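Local coordinates for uncharacterized protein, DUF633, LMOf2365_1472 (PDB 3GNL) that is of unknown function but probably methylates N1 of adenine 22 in tRNA, with S-adenosylmethionine as the likely methyl donor, at residues Arg11-Val15 with Val155-Met159; Ile25-Gly29 with Gly81-Ile85; Leu115-Leu121 with Trp135-Trp141; Trp130-Glu134 with Ile175-Leu181; Asn140-Glu146 with Ile158-Ser164. All coordinates share one frame; numbering follows the deposited sequence.

Contact 1 of 5, residues Arg11-Val15 with Val155-Met159; sequences RLEKV and VYEIM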
# COMPACT_ATOMS: atom_id res chain seq x y z
N ARG A 11 7.35 7.84 5.95
CA ARG A 11 6.49 6.81 5.34
C ARG A 11 5.63 6.12 6.40
O ARG A 11 4.39 6.00 6.26
CB ARG A 11 7.35 5.79 4.57
CG ARG A 11 6.58 4.66 3.91
CD ARG A 11 7.54 3.69 3.25
NE ARG A 11 8.38 3.05 4.27
CZ ARG A 11 8.13 1.85 4.81
NH1 ARG A 11 7.08 1.14 4.45
NH2 ARG A 11 8.94 1.38 5.76
N LEU A 12 6.28 5.62 7.45
CA LEU A 12 5.52 4.92 8.48
C LEU A 12 4.68 5.84 9.33
O LEU A 12 3.62 5.42 9.78
CB LEU A 12 6.42 4.02 9.35
CG LEU A 12 6.96 2.80 8.59
CD1 LEU A 12 7.99 2.13 9.53
CD2 LEU A 12 5.87 1.83 8.14
N GLU A 13 5.11 7.09 9.49
CA GLU A 13 4.33 8.09 10.20
C GLU A 13 3.03 8.35 9.42
O GLU A 13 1.93 8.42 10.02
CB GLU A 13 5.13 9.37 10.34
CG GLU A 13 4.38 10.49 11.09
CD GLU A 13 5.25 11.70 11.34
OE1 GLU A 13 5.71 12.33 10.37
OE2 GLU A 13 5.50 12.01 12.52
N LYS A 14 3.14 8.41 8.10
CA LYS A 14 1.94 8.65 7.30
C LYS A 14 1.00 7.49 7.41
O LYS A 14 -0.20 7.67 7.55
CB LYS A 14 2.28 9.05 5.84
CG LYS A 14 1.05 9.53 5.04
CD LYS A 14 0.45 10.79 5.71
CE LYS A 14 -0.49 11.52 4.79
NZ LYS A 14 -1.05 12.70 5.53
N VAL A 15 1.54 6.25 7.34
CA VAL A 15 0.73 5.07 7.47
C VAL A 15 -0.03 5.09 8.84
O VAL A 15 -1.24 4.85 8.88
CB VAL A 15 1.61 3.79 7.31
CG1 VAL A 15 0.85 2.59 7.72
CG2 VAL A 15 2.10 3.65 5.85
N VAL A 155 9.39 7.62 -4.24
CA VAL A 155 7.98 8.04 -4.08
C VAL A 155 7.16 6.85 -3.55
O VAL A 155 7.22 5.77 -4.11
CB VAL A 155 7.37 8.62 -5.39
CG1 VAL A 155 5.91 9.05 -5.19
CG2 VAL A 155 8.14 9.84 -5.78
N TYR A 156 6.35 7.08 -2.50
CA TYR A 156 5.54 6.03 -1.91
C TYR A 156 4.09 6.45 -1.92
O TYR A 156 3.74 7.58 -1.56
CB TYR A 156 5.91 5.82 -0.44
CG TYR A 156 7.32 5.37 -0.23
CD1 TYR A 156 7.67 4.05 -0.46
CD2 TYR A 156 8.30 6.29 0.17
CE1 TYR A 156 9.01 3.61 -0.31
CE2 TYR A 156 9.66 5.87 0.33
CZ TYR A 156 9.98 4.53 0.10
OH TYR A 156 11.30 4.07 0.25
N GLU A 157 3.23 5.51 -2.24
CA GLU A 157 1.77 5.70 -2.18
C GLU A 157 1.19 4.89 -1.03
O GLU A 157 1.65 3.77 -0.74
CB GLU A 157 1.12 5.24 -3.49
CG GLU A 157 1.46 6.10 -4.74
CD GLU A 157 1.32 5.29 -6.01
OE1 GLU A 157 2.07 4.28 -6.20
OE2 GLU A 157 0.47 5.66 -6.81
N ILE A 158 0.18 5.48 -0.40
CA ILE A 158 -0.56 4.83 0.73
C ILE A 158 -2.03 4.91 0.37
O ILE A 158 -2.50 5.90 -0.20
CB ILE A 158 -0.30 5.58 2.06
CG1 ILE A 158 1.22 5.50 2.37
CG2 ILE A 158 -1.15 4.98 3.22
CD1 ILE A 158 1.65 6.47 3.39
N MSE A 159 -2.77 3.85 0.65
CA MSE A 159 -4.21 3.89 0.41
C MSE A 159 -4.93 3.32 1.63
O MSE A 159 -4.46 2.38 2.27
CB MSE A 159 -4.59 3.10 -0.85
CG MSE A 159 -4.40 1.63 -0.80
SE MSE A 159 -4.97 0.86 -2.56
CE MSE A 159 -3.36 1.36 -3.54
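Helix 10-16 packs here on one face of strand 154-163, with Arg11, Lys14 and Val15 meeting Tyr156 and Ile158. It is a helix-on-sheet contact of the Rossmann-like fold. The short segments run nearly parallel, 13° apart, with axes 9.6 Å from each other. The contact has two centres. At the first, the aliphatic part of Arg11 lies on the Tyr156 ring: CD of Arg11 sits 3.7 Å from the ring centroid, almost straight above it, in a CH-pi contact. The Arg11 chain leaves the helix extended and then bends at chi3 (65°), which leaves the guanidinium above the same face but farther out, its plane 47° from that of the ring. Arg11 CZ is 5.8 Å from the centroid of the Tyr156 ring, so any cation-pi attraction is weak. The charged end is held elsewhere, by a hydrogen bond from Arg11 NH1 to Gln124. At the second centre, CD1 of Ile158 reaches the helix. Ile158 CD1 lies 3.5 Å from CG of Lys14 and 3.8 Å from CG2 of Val15. Lys14 offers only its inner methylenes; a bend at chi2 carries the rest away from the strand. Strand 120-125 flanks the contact, with Gln124 touching Val15, Tyr156 and Ile158. Strand 141-151 lies beyond the other edge of strand 154-163, and its Ala147 and Leu149 touch Lys14.

Contact 2 of 5, residues Ile25-Gly29 with Gly81-Ile85; sequences IADIG and GLAVI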
# COMPACT_ATOMS: atom_id res chain seq x y z
N ILE A 25 -5.32 -3.45 15.97
CA ILE A 25 -4.66 -3.48 14.63
C ILE A 25 -3.82 -4.73 14.42
O ILE A 25 -3.36 -5.37 15.37
CB ILE A 25 -3.81 -2.25 14.40
CG1 ILE A 25 -2.50 -2.31 15.23
CG2 ILE A 25 -4.61 -0.92 14.67
CD1 ILE A 25 -1.52 -1.16 14.96
N ALA A 26 -3.61 -5.09 13.16
CA ALA A 26 -2.60 -6.08 12.81
C ALA A 26 -1.68 -5.52 11.73
O ALA A 26 -2.17 -5.11 10.67
CB ALA A 26 -3.21 -7.39 12.36
N ASP A 27 -0.38 -5.49 12.03
CA ASP A 27 0.64 -5.00 11.13
C ASP A 27 1.39 -6.20 10.53
O ASP A 27 2.23 -6.82 11.19
CB ASP A 27 1.60 -4.07 11.90
CG ASP A 27 2.59 -3.36 11.00
OD1 ASP A 27 2.38 -3.41 9.77
OD2 ASP A 27 3.55 -2.76 11.51
N ILE A 28 1.11 -6.46 9.26
CA ILE A 28 1.62 -7.64 8.57
C ILE A 28 2.99 -7.37 7.99
O ILE A 28 3.15 -6.44 7.18
CB ILE A 28 0.67 -8.01 7.47
CG1 ILE A 28 -0.75 -8.08 8.05
CG2 ILE A 28 1.14 -9.31 6.80
CD1 ILE A 28 -0.98 -9.22 9.17
N GLY A 29 3.98 -8.19 8.32
CA GLY A 29 5.35 -7.86 7.91
C GLY A 29 5.83 -6.59 8.55
O GLY A 29 6.48 -5.71 7.91
N GLY A 81 1.71 -13.95 5.99
CA GLY A 81 0.55 -13.12 5.67
C GLY A 81 -0.46 -13.00 6.80
O GLY A 81 -0.08 -12.72 7.93
N LEU A 82 -1.73 -13.20 6.49
CA LEU A 82 -2.80 -13.08 7.50
C LEU A 82 -2.99 -14.33 8.39
O LEU A 82 -3.93 -14.32 9.18
CB LEU A 82 -4.14 -12.63 6.91
CG LEU A 82 -4.13 -11.39 5.99
CD1 LEU A 82 -5.52 -10.96 5.60
CD2 LEU A 82 -3.34 -10.23 6.64
N ALA A 83 -2.10 -15.31 8.25
CA ALA A 83 -2.06 -16.53 9.12
C ALA A 83 -1.84 -16.14 10.59
O ALA A 83 -2.12 -16.92 11.51
CB ALA A 83 -0.98 -17.49 8.67
N VAL A 84 -1.36 -14.92 10.82
CA VAL A 84 -1.11 -14.49 12.18
C VAL A 84 -2.37 -13.94 12.86
O VAL A 84 -2.35 -13.67 14.05
CB VAL A 84 0.06 -13.46 12.28
CG1 VAL A 84 1.37 -14.06 11.77
CG2 VAL A 84 -0.33 -12.09 11.57
N ILE A 85 -3.45 -13.79 12.11
CA ILE A 85 -4.70 -13.25 12.63
C ILE A 85 -5.67 -14.38 12.93
O ILE A 85 -5.76 -15.35 12.18
CB ILE A 85 -5.38 -12.27 11.64
CG1 ILE A 85 -4.55 -11.00 11.44
CG2 ILE A 85 -6.77 -11.86 12.11
CD1 ILE A 85 -5.19 -10.05 10.43
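Ala26 starts the contact from strand 23-28. Ala26 CB points toward the loop 81-85 and meets CD1 of Ile85 at 3.8 Å. Asp27 turns to the other face of the strand, where its OD2 bonds to Ser30. Ile28 then carries most of the contact. Ile28 CG2 rests on the backbone of Gly81, 3.8 Å from the Gly81 O. In the other branch, with chi1 at -50° and chi2 at -64°, the chain folds so that CD1 meets methyl groups of Leu82 and Val84. CD1 of Ile28 lies 3.6 Å from CD2 of Leu82, whose side chain crosses it at about a right angle. Val84 comes alongside, running the other way, and its CG2 is 3.8 Å from Ile28 CD1. The loop is drawn together by a backbone bond from Ile85 N to Leu82 O, 3.0 Å long. Ile94 of strand 93-99 also touches Ile28 and Ile85. The loop that links edge strand 74-78 to strand 93-99 thus covers strand 23-28, as fits the Rossmann-like methyltransferase fold.

Contact 3 of 5, residues Leu115-Leu121 with Trp135-Trp141; sequences LAGVTKL and WSEQNNW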
# COMPACT_ATOMS: atom_id res chain seq x y z
N LEU A 115 -10.37 -11.43 6.84
CA LEU A 115 -10.94 -10.10 6.71
C LEU A 115 -12.31 -9.95 7.40
O LEU A 115 -12.83 -8.86 7.48
CB LEU A 115 -11.04 -9.69 5.23
CG LEU A 115 -9.71 -9.57 4.49
CD1 LEU A 115 -9.97 -9.36 2.99
CD2 LEU A 115 -8.91 -8.45 5.11
N ALA A 116 -12.85 -11.06 7.90
CA ALA A 116 -14.11 -11.05 8.67
C ALA A 116 -14.05 -10.04 9.83
O ALA A 116 -13.15 -10.10 10.67
CB ALA A 116 -14.40 -12.46 9.19
N GLY A 117 -14.97 -9.10 9.83
CA GLY A 117 -15.03 -8.10 10.87
C GLY A 117 -14.09 -6.92 10.79
O GLY A 117 -14.28 -5.93 11.49
N VAL A 118 -13.08 -7.00 9.89
CA VAL A 118 -12.13 -5.89 9.69
C VAL A 118 -12.81 -4.71 8.97
O VAL A 118 -13.53 -4.93 7.97
CB VAL A 118 -10.89 -6.37 8.89
CG1 VAL A 118 -9.96 -5.20 8.61
CG2 VAL A 118 -10.15 -7.45 9.67
N THR A 119 -12.60 -3.49 9.45
CA THR A 119 -13.28 -2.31 8.89
C THR A 119 -12.34 -1.28 8.21
O THR A 119 -12.78 -0.23 7.70
CB THR A 119 -14.14 -1.59 9.94
OG1 THR A 119 -13.36 -1.33 11.12
CG2 THR A 119 -15.36 -2.46 10.35
N LYS A 120 -11.03 -1.55 8.27
CA LYS A 120 -10.08 -0.60 7.68
C LYS A 120 -8.84 -1.35 7.24
O LYS A 120 -8.32 -2.20 7.98
CB LYS A 120 -9.75 0.52 8.65
CG LYS A 120 -8.80 1.62 8.10
CD LYS A 120 -8.85 2.97 8.82
CE LYS A 120 -8.60 2.81 10.32
NZ LYS A 120 -8.71 4.17 10.87
N LEU A 121 -8.38 -1.08 6.01
CA LEU A 121 -7.06 -1.56 5.56
C LEU A 121 -6.25 -0.33 5.26
O LEU A 121 -6.74 0.62 4.65
CB LEU A 121 -7.13 -2.42 4.27
CG LEU A 121 -8.05 -3.63 4.26
CD1 LEU A 121 -8.21 -4.26 2.84
CD2 LEU A 121 -7.52 -4.66 5.24
N TRP A 135 -8.01 -4.88 -6.87
CA TRP A 135 -8.54 -5.72 -5.81
C TRP A 135 -9.69 -5.01 -5.13
O TRP A 135 -10.71 -5.64 -4.81
CB TRP A 135 -7.41 -6.04 -4.82
CG TRP A 135 -7.89 -6.91 -3.65
CD1 TRP A 135 -7.90 -8.26 -3.60
CD2 TRP A 135 -8.43 -6.43 -2.42
NE1 TRP A 135 -8.43 -8.67 -2.39
CE2 TRP A 135 -8.80 -7.57 -1.66
CE3 TRP A 135 -8.69 -5.16 -1.91
CZ2 TRP A 135 -9.37 -7.46 -0.37
CZ3 TRP A 135 -9.25 -5.05 -0.63
CH2 TRP A 135 -9.58 -6.21 0.12
N SER A 136 -9.56 -3.72 -4.87
CA SER A 136 -10.61 -2.96 -4.19
C SER A 136 -11.92 -3.02 -4.98
O SER A 136 -12.99 -3.24 -4.41
CB SER A 136 -10.10 -1.53 -3.96
OG SER A 136 -11.02 -0.52 -4.31
N GLU A 137 -11.84 -2.87 -6.30
CA GLU A 137 -13.00 -2.99 -7.14
C GLU A 137 -13.56 -4.41 -7.14
O GLU A 137 -14.79 -4.55 -6.98
CB GLU A 137 -12.58 -2.62 -8.57
CG GLU A 137 -13.66 -2.78 -9.60
CD GLU A 137 -13.27 -2.14 -10.91
OE1 GLU A 137 -12.66 -2.88 -11.74
OE2 GLU A 137 -13.59 -0.96 -11.15
N GLN A 138 -12.73 -5.44 -7.31
CA GLN A 138 -13.20 -6.86 -7.34
C GLN A 138 -13.83 -7.29 -6.04
O GLN A 138 -14.73 -8.14 -6.04
CB GLN A 138 -12.10 -7.85 -7.69
CG GLN A 138 -11.65 -7.82 -9.13
CD GLN A 138 -10.43 -8.66 -9.34
OE1 GLN A 138 -9.91 -9.28 -8.38
NE2 GLN A 138 -9.92 -8.71 -10.58
N ASN A 139 -13.38 -6.72 -4.93
CA ASN A 139 -13.90 -7.16 -3.64
C ASN A 139 -14.80 -6.14 -2.93
O ASN A 139 -15.15 -6.33 -1.76
CB ASN A 139 -12.73 -7.60 -2.78
CG ASN A 139 -12.06 -8.83 -3.33
OD1 ASN A 139 -12.48 -9.94 -3.04
ND2 ASN A 139 -11.01 -8.65 -4.17
N ASN A 140 -15.18 -5.06 -3.61
CA ASN A 140 -16.01 -4.01 -3.02
C ASN A 140 -15.49 -3.45 -1.70
O ASN A 140 -16.23 -3.35 -0.72
CB ASN A 140 -17.49 -4.43 -2.90
CG ASN A 140 -18.19 -4.54 -4.26
OD1 ASN A 140 -17.73 -4.00 -5.26
ND2 ASN A 140 -19.32 -5.24 -4.30
N TRP A 141 -14.22 -3.04 -1.72
CA TRP A 141 -13.69 -2.15 -0.70
C TRP A 141 -13.52 -0.75 -1.27
O TRP A 141 -12.82 -0.56 -2.30
CB TRP A 141 -12.34 -2.64 -0.16
CG TRP A 141 -12.45 -3.89 0.71
CD1 TRP A 141 -12.83 -5.11 0.33
CD2 TRP A 141 -12.14 -3.98 2.12
NE1 TRP A 141 -12.82 -5.99 1.41
CE2 TRP A 141 -12.40 -5.30 2.51
CE3 TRP A 141 -11.73 -3.05 3.08
CZ2 TRP A 141 -12.20 -5.74 3.84
CZ3 TRP A 141 -11.54 -3.49 4.41
CH2 TRP A 141 -11.78 -4.82 4.76
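The backbones stay well apart, with the CA atoms of Leu121 and Trp141 9.1 Å from each other, and a type II turn from Leu115 to Val118 leads into strand 120-125. Leu121 and two tryptophans span the distance; with CG anti to its carbonyl carbon (chi1 -55°), Leu121 brings CD1 to both indoles. CD1 of Leu121 stands over one face of the Trp141 six-membered ring, 3.8 Å from its centroid, in a CH-pi contact. Leu121 CD1 is also 3.6 Å from CH2 of Trp135. Leu115 CD1 lies at the edge of the Trp135 ring, 3.9 Å from CZ2. Val118 closes the far end of Trp141, its O 3.7 Å from CH2. A Schellman motif ends the helix at Asn140, and within its last turn Asn139 ND2 bonds to Trp135 O (3.1 Å). Ser136 OG bonds to Trp141 O (2.7 Å), tying the helix to the next strand. Helix 101-110 covers Trp135; strand 93-99 supports Leu115, Val118 and Leu121 through Ile94; strand 154-163 reaches Trp141 through Leu161 and Pro163.

Contact 4 of 5, residues Trp130-Glu134 with Ile175-Leu181; sequences WQLRE and IFFGPCL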
# COMPACT_ATOMS: atom_id res chain seq x y z
N TRP A 130 -1.62 -0.13 -8.51
CA TRP A 130 -2.84 -0.37 -9.25
C TRP A 130 -3.43 -1.76 -8.97
O TRP A 130 -4.66 -1.92 -9.06
CB TRP A 130 -2.61 -0.18 -10.78
CG TRP A 130 -1.72 -1.25 -11.38
CD1 TRP A 130 -0.36 -1.18 -11.54
CD2 TRP A 130 -2.12 -2.53 -11.90
NE1 TRP A 130 0.11 -2.33 -12.13
CE2 TRP A 130 -0.93 -3.18 -12.36
CE3 TRP A 130 -3.35 -3.19 -12.03
CZ2 TRP A 130 -0.95 -4.45 -12.95
CZ3 TRP A 130 -3.37 -4.45 -12.60
CH2 TRP A 130 -2.17 -5.07 -13.06
N GLN A 131 -2.61 -2.76 -8.65
CA GLN A 131 -3.07 -4.12 -8.36
C GLN A 131 -4.03 -4.09 -7.18
O GLN A 131 -5.01 -4.83 -7.15
CB GLN A 131 -1.93 -5.04 -8.00
CG GLN A 131 -1.01 -5.41 -9.13
CD GLN A 131 -1.47 -6.66 -9.80
OE1 GLN A 131 -2.58 -7.15 -9.55
NE2 GLN A 131 -0.63 -7.20 -10.70
N LEU A 132 -3.74 -3.25 -6.21
CA LEU A 132 -4.59 -3.17 -5.02
C LEU A 132 -5.85 -2.36 -5.28
O LEU A 132 -6.91 -2.59 -4.67
CB LEU A 132 -3.77 -2.59 -3.86
CG LEU A 132 -2.63 -3.50 -3.42
CD1 LEU A 132 -1.82 -2.80 -2.39
CD2 LEU A 132 -3.14 -4.87 -2.90
N ARG A 133 -5.81 -1.40 -6.22
CA ARG A 133 -7.01 -0.68 -6.58
C ARG A 133 -7.93 -1.58 -7.38
O ARG A 133 -9.15 -1.48 -7.20
CB ARG A 133 -6.68 0.67 -7.29
CG ARG A 133 -5.72 1.49 -6.43
CD ARG A 133 -5.76 2.93 -6.83
NE ARG A 133 -4.71 3.70 -6.18
CZ ARG A 133 -3.48 3.87 -6.66
NH1 ARG A 133 -3.12 3.37 -7.86
NH2 ARG A 133 -2.59 4.57 -5.96
N GLU A 134 -7.37 -2.50 -8.18
CA GLU A 134 -8.18 -3.51 -8.86
C GLU A 134 -8.80 -4.43 -7.85
O GLU A 134 -10.00 -4.72 -7.97
CB GLU A 134 -7.37 -4.31 -9.89
CG GLU A 134 -8.28 -5.12 -10.77
CD GLU A 134 -7.59 -5.59 -12.01
OE1 GLU A 134 -6.47 -6.15 -11.90
OE2 GLU A 134 -8.19 -5.35 -13.09
N ILE A 175 -7.98 3.61 -11.03
CA ILE A 175 -7.15 2.43 -10.71
C ILE A 175 -5.64 2.73 -10.87
O ILE A 175 -4.82 2.32 -10.04
CB ILE A 175 -7.59 1.22 -11.54
CG1 ILE A 175 -8.85 0.63 -10.88
CG2 ILE A 175 -6.57 0.12 -11.62
CD1 ILE A 175 -9.55 -0.35 -11.74
N PHE A 176 -5.26 3.40 -11.95
CA PHE A 176 -3.83 3.60 -12.25
C PHE A 176 -3.22 4.65 -11.35
O PHE A 176 -2.05 4.48 -10.98
CB PHE A 176 -3.73 4.07 -13.72
CG PHE A 176 -2.37 4.02 -14.34
CD1 PHE A 176 -2.02 2.94 -15.16
CD2 PHE A 176 -1.49 5.08 -14.20
CE1 PHE A 176 -0.75 2.90 -15.80
CE2 PHE A 176 -0.22 5.05 -14.86
CZ PHE A 176 0.13 3.97 -15.63
N PHE A 177 -3.96 5.70 -11.00
CA PHE A 177 -3.45 6.88 -10.32
C PHE A 177 -3.89 7.06 -8.87
O PHE A 177 -3.21 7.75 -8.07
CB PHE A 177 -3.78 8.15 -11.09
CG PHE A 177 -3.19 8.18 -12.47
CD1 PHE A 177 -1.82 8.37 -12.62
CD2 PHE A 177 -4.00 8.02 -13.60
CE1 PHE A 177 -1.24 8.41 -13.90
CE2 PHE A 177 -3.45 8.06 -14.87
CZ PHE A 177 -2.06 8.25 -15.04
N GLY A 178 -5.06 6.50 -8.58
CA GLY A 178 -5.66 6.65 -7.25
C GLY A 178 -6.78 7.65 -7.32
O GLY A 178 -6.59 8.82 -7.68
N PRO A 179 -7.99 7.26 -6.86
CA PRO A 179 -9.09 8.21 -6.93
C PRO A 179 -8.93 9.46 -6.07
O PRO A 179 -9.38 10.52 -6.47
CB PRO A 179 -10.31 7.37 -6.47
CG PRO A 179 -9.68 6.34 -5.54
CD PRO A 179 -8.35 5.97 -6.25
N CYS A 180 -8.30 9.35 -4.91
CA CYS A 180 -8.06 10.50 -4.06
C CYS A 180 -6.87 11.28 -4.57
O CYS A 180 -6.89 12.51 -4.59
CB CYS A 180 -7.83 10.06 -2.60
SG CYS A 180 -9.16 8.97 -1.89
N LEU A 181 -5.83 10.57 -5.00
CA LEU A 181 -4.62 11.23 -5.46
C LEU A 181 -4.89 12.05 -6.71
O LEU A 181 -4.32 13.15 -6.89
CB LEU A 181 -3.51 10.21 -5.75
CG LEU A 181 -3.02 9.39 -4.53
CD1 LEU A 181 -1.94 8.42 -4.99
CD2 LEU A 181 -2.51 10.25 -3.40
O HOH W 1 -0.50 4.16 -8.76
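Helix 129-139 meets the break between helices 172-177 and 179-184, and Arg133 reaches into the C-terminal end of the first of these. The break comes at Gly178, where the chain leaves helical geometry with positive phi. Arg133 is extended from CG to NE, which lays its guanidinium against the turn. CA of Gly178 lies over one face of this group, 3.3 Å from NE of Arg133. Ile175 O lies at the guanidinium edge and accepts a bond from Arg133 NH1 at 3.0 Å. The N-H...O angle is 157°, but the donor stands above the carbonyl plane, 39° out of it. This carbonyl also receives the helix backbone: CA of Trp130 is 3.4 Å from Ile175 O in a CA-H...O contact. Nearby, CG2 of Ile175 packs on CB of Trp130. The charge of Arg133 has its main partner in Glu146, by a salt bridge from NE. A water also lies at the edge of the guanidinium: it accepts from Arg133 NH1 at 2.9 Å and donates to Phe176 O at 2.7 Å.

Contact 5 of 5, residues Asn140-Glu146 with Ile158-Ser164; sequences NWLITSE and IMVLAPS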
# COMPACT_ATOMS: atom_id res chain seq x y z
N ASN A 140 -15.18 -5.06 -3.61
CA ASN A 140 -16.01 -4.01 -3.02
C ASN A 140 -15.49 -3.45 -1.70
O ASN A 140 -16.23 -3.35 -0.72
CB ASN A 140 -17.49 -4.43 -2.90
CG ASN A 140 -18.19 -4.54 -4.26
OD1 ASN A 140 -17.73 -4.00 -5.26
ND2 ASN A 140 -19.32 -5.24 -4.30
N TRP A 141 -14.22 -3.04 -1.72
CA TRP A 141 -13.69 -2.15 -0.70
C TRP A 141 -13.52 -0.75 -1.27
O TRP A 141 -12.82 -0.56 -2.30
CB TRP A 141 -12.34 -2.64 -0.16
CG TRP A 141 -12.45 -3.89 0.71
CD1 TRP A 141 -12.83 -5.11 0.33
CD2 TRP A 141 -12.14 -3.98 2.12
NE1 TRP A 141 -12.82 -5.99 1.41
CE2 TRP A 141 -12.40 -5.30 2.51
CE3 TRP A 141 -11.73 -3.05 3.08
CZ2 TRP A 141 -12.20 -5.74 3.84
CZ3 TRP A 141 -11.54 -3.49 4.41
CH2 TRP A 141 -11.78 -4.82 4.76
N LEU A 142 -14.13 0.25 -0.66
CA LEU A 142 -13.94 1.62 -1.07
C LEU A 142 -12.58 2.16 -0.65
O LEU A 142 -12.12 1.92 0.47
CB LEU A 142 -15.06 2.49 -0.49
CG LEU A 142 -15.46 3.84 -1.01
CD1 LEU A 142 -15.82 3.81 -2.54
CD2 LEU A 142 -16.69 4.27 -0.22
N ILE A 143 -11.92 2.92 -1.52
CA ILE A 143 -10.78 3.73 -1.12
C ILE A 143 -11.28 5.05 -0.51
O ILE A 143 -12.01 5.84 -1.16
CB ILE A 143 -9.84 3.97 -2.33
CG1 ILE A 143 -9.33 2.62 -2.82
CG2 ILE A 143 -8.65 4.91 -1.97
CD1 ILE A 143 -8.72 2.67 -4.31
N THR A 144 -10.95 5.28 0.77
CA THR A 144 -11.41 6.46 1.47
C THR A 144 -10.40 7.55 1.67
O THR A 144 -10.77 8.70 1.82
CB THR A 144 -11.96 6.07 2.83
OG1 THR A 144 -10.95 5.36 3.54
CG2 THR A 144 -13.14 5.11 2.64
N SER A 145 -9.11 7.20 1.61
CA SER A 145 -8.05 8.18 1.71
C SER A 145 -6.87 7.61 0.94
O SER A 145 -6.75 6.40 0.81
CB SER A 145 -7.57 8.38 3.16
OG SER A 145 -8.53 9.07 3.97
N GLU A 146 -6.06 8.55 0.42
CA GLU A 146 -4.72 8.18 -0.13
C GLU A 146 -3.76 9.29 0.11
O GLU A 146 -4.12 10.47 0.30
CB GLU A 146 -4.80 7.93 -1.65
CG GLU A 146 -5.80 6.86 -2.08
CD GLU A 146 -5.84 6.65 -3.62
OE1 GLU A 146 -6.26 7.63 -4.31
OE2 GLU A 146 -5.44 5.56 -4.05
N ILE A 158 0.18 5.48 -0.40
CA ILE A 158 -0.56 4.83 0.73
C ILE A 158 -2.03 4.91 0.37
O ILE A 158 -2.50 5.90 -0.20
CB ILE A 158 -0.30 5.58 2.06
CG1 ILE A 158 1.22 5.50 2.37
CG2 ILE A 158 -1.15 4.98 3.22
CD1 ILE A 158 1.65 6.47 3.39
N MSE A 159 -2.77 3.85 0.65
CA MSE A 159 -4.21 3.89 0.41
C MSE A 159 -4.93 3.32 1.63
O MSE A 159 -4.46 2.38 2.27
CB MSE A 159 -4.59 3.10 -0.85
CG MSE A 159 -4.40 1.63 -0.80
SE MSE A 159 -4.97 0.86 -2.56
CE MSE A 159 -3.36 1.36 -3.54
N VAL A 160 -6.09 3.88 1.92
CA VAL A 160 -6.87 3.41 3.07
C VAL A 160 -8.19 2.96 2.53
O VAL A 160 -8.78 3.68 1.69
CB VAL A 160 -7.07 4.54 4.06
CG1 VAL A 160 -7.88 4.02 5.29
CG2 VAL A 160 -5.70 5.14 4.48
N LEU A 161 -8.63 1.77 2.93
CA LEU A 161 -9.85 1.18 2.38
C LEU A 161 -10.83 0.82 3.46
O LEU A 161 -10.43 0.57 4.60
CB LEU A 161 -9.53 -0.08 1.59
CG LEU A 161 -8.60 0.17 0.38
CD1 LEU A 161 -7.21 -0.05 0.86
CD2 LEU A 161 -8.87 -0.72 -0.77
N ALA A 162 -12.10 0.66 3.09
CA ALA A 162 -13.13 0.20 4.04
C ALA A 162 -14.11 -0.68 3.25
O ALA A 162 -14.31 -0.44 2.05
CB ALA A 162 -13.84 1.38 4.65
N PRO A 163 -14.77 -1.67 3.89
CA PRO A 163 -15.77 -2.46 3.17
C PRO A 163 -16.93 -1.60 2.68
O PRO A 163 -17.31 -0.61 3.32
CB PRO A 163 -16.28 -3.46 4.23
CG PRO A 163 -15.36 -3.38 5.32
CD PRO A 163 -14.75 -2.01 5.33
N SER A 164 -17.46 -1.96 1.52
CA SER A 164 -18.61 -1.30 0.94
C SER A 164 -19.68 -2.36 0.63
O SER A 164 -19.39 -3.39 0.02
CB SER A 164 -18.20 -0.56 -0.35
OG SER A 164 -19.32 0.12 -0.91
O HOH W 2 -20.60 -5.73 -1.61
O HOH W 3 -2.82 5.15 -3.09
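Trp141 to Glu146 pair with Met159 to Pro163 as an antiparallel beta hairpin. Backbone bonds join Leu142 and Ala162 as a hydrogen-bonded pair, N to O in both directions, and Ser164 N extends the pairing to Asn140 O at 2.9 Å. In a classic beta bulge, Thr144 and Ser145 both face Val160. Thr144 N gives to Val160 O, and Val160 N gives to Ser145 O, each at 2.8 Å. Pro163 CG lies over a face of the Trp141 six-membered ring in a CH-pi contact, 4.0 Å from its centroid. Among apolar contacts, Ile143 and Leu161 lie side by side, with CG1 of Ile143 3.9 Å from CD2 of Leu161. One water links Asn140 ND2 to Ser164 O. Another donates to Glu146 OE2 at 2.8 Å and to Ile158 O at 3.0 Å. The Glu146 chain, CG anti to the carbonyl carbon and extended beyond, carries OE1 to the backbone N of Cys180 and Leu181, besides its salt bridge. These donors would probably favour a charged carboxylate on this buried residue.

Contacts 1, 2, 3 and 5 all reach one mixed sheet of seven strands. Contact 2 lies on its parallel part, and contact 5 forms the antiparallel hairpin at one edge of the sheet. Contact 1 shares strand 154-163 with contact 5. Contact 3 shares Asn140 and Trp141 with contact 5, their centres about 8 Å apart, and helix 129-139 with contact 4. The centres of contacts 2 and 4 are about 23 Å apart, on opposite sides of the chain's centre. Along the chain, contact 1 encloses contacts 2 and 3, and contact 4 encloses contact 5. The N-terminal helix thus packs on the sheet, and the helices after the hairpin join it by way of helix 129-139 and Glu146.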